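Local coordinates for putative sugar ABC transporter (Yersinia enterocolitica subsp. enterocolitica 8081, PDB 5ULB), which probably serves as the periplasmic binding protein of an ABC transporter, capturing methylthioribose-like sugars, and binds 5-Se-methyl-5-seleno-D-ribofuranose, at residues Q122-L127 against M156-A161. Sequence-based numbering, arbitrary orientation.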
loop_
_atom_site.group_PDB
_atom_site.type_symbol
_atom_site.label_atom_id
_atom_site.label_comp_id
_atom_site.label_asym_id
_atom_site.label_seq_id
_atom_site.Cartn_x
_atom_site.Cartn_y
_atom_site.Cartn_z
ATOM N N GLN A 122 -6.007 -3.405 2.876
ATOM C CA GLN A 122 -6.958 -2.428 2.389
ATOM C C GLN A 122 -8.188 -3.172 1.921
ATOM O O GLN A 122 -8.214 -4.372 1.807
ATOM C CB GLN A 122 -6.324 -1.581 1.244
ATOM C CG GLN A 122 -5.048 -0.830 1.674
ATOM C CD GLN A 122 -4.152 -0.394 0.573
ATOM O OE1 GLN A 122 -3.941 0.857 0.378
ATOM N NE2 GLN A 122 -3.642 -1.312 -0.164
ATOM N N ASP A 123 -9.260 -2.414 1.634
ATOM C CA ASP A 123 -10.484 -3.006 1.043
ATOM C C ASP A 123 -10.275 -3.074 -0.431
ATOM O O ASP A 123 -10.653 -2.175 -1.188
ATOM C CB ASP A 123 -11.699 -2.104 1.423
ATOM C CG ASP A 123 -13.003 -2.686 0.935
ATOM O OD1 ASP A 123 -13.009 -3.657 0.125
ATOM O OD2 ASP A 123 -14.046 -2.172 1.398
ATOM N N ASP A 124 -9.585 -4.129 -0.861
ATOM C CA ASP A 124 -9.186 -4.250 -2.268
ATOM C C ASP A 124 -10.371 -4.292 -3.213
ATOM O O ASP A 124 -10.262 -3.779 -4.337
ATOM C CB ASP A 124 -8.255 -5.462 -2.402
ATOM C CG ASP A 124 -6.917 -5.213 -1.780
ATOM O OD1 ASP A 124 -6.281 -4.207 -2.120
ATOM O OD2 ASP A 124 -6.549 -6.033 -0.887
ATOM N N ALA A 125 -11.467 -4.909 -2.802
ATOM C CA ALA A 125 -12.696 -4.884 -3.671
ATOM C C ALA A 125 -13.187 -3.456 -3.867
ATOM O O ALA A 125 -13.503 -3.094 -4.970
ATOM C CB ALA A 125 -13.790 -5.769 -3.053
ATOM N N SER A 126 -13.229 -2.685 -2.800
ATOM C CA SER A 126 -13.648 -1.253 -2.923
ATOM C C SER A 126 -12.613 -0.413 -3.746
ATOM O O SER A 126 -13.017 0.408 -4.573
ATOM C CB SER A 126 -13.836 -0.663 -1.559
ATOM O OG SER A 126 -14.273 0.676 -1.700
ATOM N N LEU A 127 -11.340 -0.641 -3.520
ATOM C CA LEU A 127 -10.312 0.062 -4.338
ATOM C C LEU A 127 -10.606 -0.181 -5.804
ATOM O O LEU A 127 -10.452 0.746 -6.647
ATOM C CB LEU A 127 -8.894 -0.399 -4.005
ATOM C CG LEU A 127 -8.368 -0.038 -2.645
ATOM C CD1 LEU A 127 -7.018 -0.712 -2.381
ATOM C CD2 LEU A 127 -8.236 1.445 -2.425
HETATM N N MSE A 156 -3.162 -8.082 -5.072
HETATM C CA MSE A 156 -3.336 -8.256 -6.510
HETATM C C MSE A 156 -4.378 -9.319 -6.756
HETATM O O MSE A 156 -5.214 -9.175 -7.706
HETATM C CB MSE A 156 -2.024 -8.582 -7.184
HETATM C CG MSE A 156 -1.044 -7.405 -7.183
HETATM SE SE MSE A 156 -1.611 -6.086 -8.409
HETATM C CE MSE A 156 -0.651 -4.541 -7.682
ATOM N N GLU A 157 -4.395 -10.403 -6.043
ATOM C CA GLU A 157 -5.383 -11.428 -6.323
ATOM C C GLU A 157 -6.804 -10.931 -5.932
ATOM O O GLU A 157 -7.770 -11.214 -6.667
ATOM C CB GLU A 157 -4.966 -12.755 -5.701
ATOM C CG GLU A 157 -3.697 -13.394 -6.438
ATOM C CD GLU A 157 -3.790 -13.785 -8.021
ATOM O OE1 GLU A 157 -2.600 -14.020 -8.592
ATOM O OE2 GLU A 157 -5.011 -13.856 -8.727
ATOM N N ARG A 158 -6.927 -10.163 -4.850
ATOM C CA ARG A 158 -8.248 -9.624 -4.522
ATOM C C ARG A 158 -8.725 -8.582 -5.514
ATOM O O ARG A 158 -9.913 -8.532 -5.862
ATOM C CB ARG A 158 -8.199 -9.043 -3.144
ATOM C CG ARG A 158 -8.050 -10.093 -1.967
ATOM C CD ARG A 158 -8.111 -9.358 -0.631
ATOM N NE ARG A 158 -7.057 -8.529 -0.301
ATOM C CZ ARG A 158 -5.903 -8.862 0.401
ATOM N NH1 ARG A 158 -5.763 -10.146 0.892
ATOM N NH2 ARG A 158 -4.800 -7.860 0.568
ATOM N N ARG A 159 -7.828 -7.736 -5.999
ATOM C CA ARG A 159 -8.205 -6.748 -7.051
ATOM C C ARG A 159 -8.613 -7.454 -8.316
ATOM O O ARG A 159 -9.605 -7.059 -8.958
ATOM C CB ARG A 159 -7.075 -5.798 -7.294
ATOM C CG ARG A 159 -6.823 -4.901 -6.088
ATOM C CD ARG A 159 -5.522 -4.137 -6.041
ATOM N NE ARG A 159 -5.299 -3.559 -4.758
ATOM C CZ ARG A 159 -4.196 -2.955 -4.366
ATOM N NH1 ARG A 159 -3.242 -2.605 -5.233
ATOM N NH2 ARG A 159 -4.017 -2.682 -3.102
ATOM N N GLN A 160 -7.897 -8.506 -8.714
ATOM C CA GLN A 160 -8.239 -9.228 -9.930
ATOM C C GLN A 160 -9.642 -9.880 -9.779
ATOM O O GLN A 160 -10.399 -9.841 -10.748
ATOM C CB GLN A 160 -7.194 -10.367 -10.160
ATOM C CG GLN A 160 -7.456 -11.271 -11.357
ATOM C CD GLN A 160 -7.371 -10.527 -12.678
ATOM O OE1 GLN A 160 -6.751 -9.455 -12.801
ATOM N NE2 GLN A 160 -7.846 -11.184 -13.714
ATOM N N ALA A 161 -9.972 -10.419 -8.632
ATOM C CA ALA A 161 -11.313 -11.062 -8.452
ATOM C C ALA A 161 -12.411 -9.986 -8.607
ATOM O O ALA A 161 -13.426 -10.231 -9.277
ATOM C CB ALA A 161 -11.428 -11.779 -7.135
#
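D124 meets R158 and R159 from one carboxylate, a salt-bridge network that joins helices 124-138 and 154-169 beside the sugar pocket of a periplasmic binding protein fold. The tight part is the carboxylate itself: each oxygen serves one arginine, and each arginine grips side-on with NE and NH2. Toward R158 the two flat groups are nearly coplanar, 17° apart, and D124 OD2 lies 2.6 Å from R158 NE and 2.9 Å from R158 NH2. The NE bond uses the anti side of OD2. R158 bends at chi3 (-69°), which sets NE and NH2 against D124 OD2, and its NH2 also forms a salt bridge to D107, another pocket residue. R159 is turned differently. Its guanidinium plane is 54° from the carboxylate, although D124 OD1 still lies close to that guanidinium plane, 2.9 Å from both R159 NE and R159 NH2; NE reaches OD1 from above the carboxylate plane. Four bonds on two oxygens thus fix the rotation of the carboxylate, and the paired positive charges would be expected to keep D124 ionised.

R159 runs extended from CG to NE, which carries its guanidinium past D124 to the ligand: its NH1 donates to O3 of the bound sugar, while Q122 NE2 bonds to O2. D124 is therefore a second-shell residue that positions a first-shell arginine. The L127 CD1 methyl makes a van der Waals contact with the R159 guanidinium, 3.7 Å from NH2.

The partly exposed rim begins at R158, and exposed A125, with its CB directed away from helix 154-169, marks the solvent side. Within the pocket, Q122 NE2 and R159 NH2 stand 3.3 Å apart as two donors, with no hydrogen bond between them.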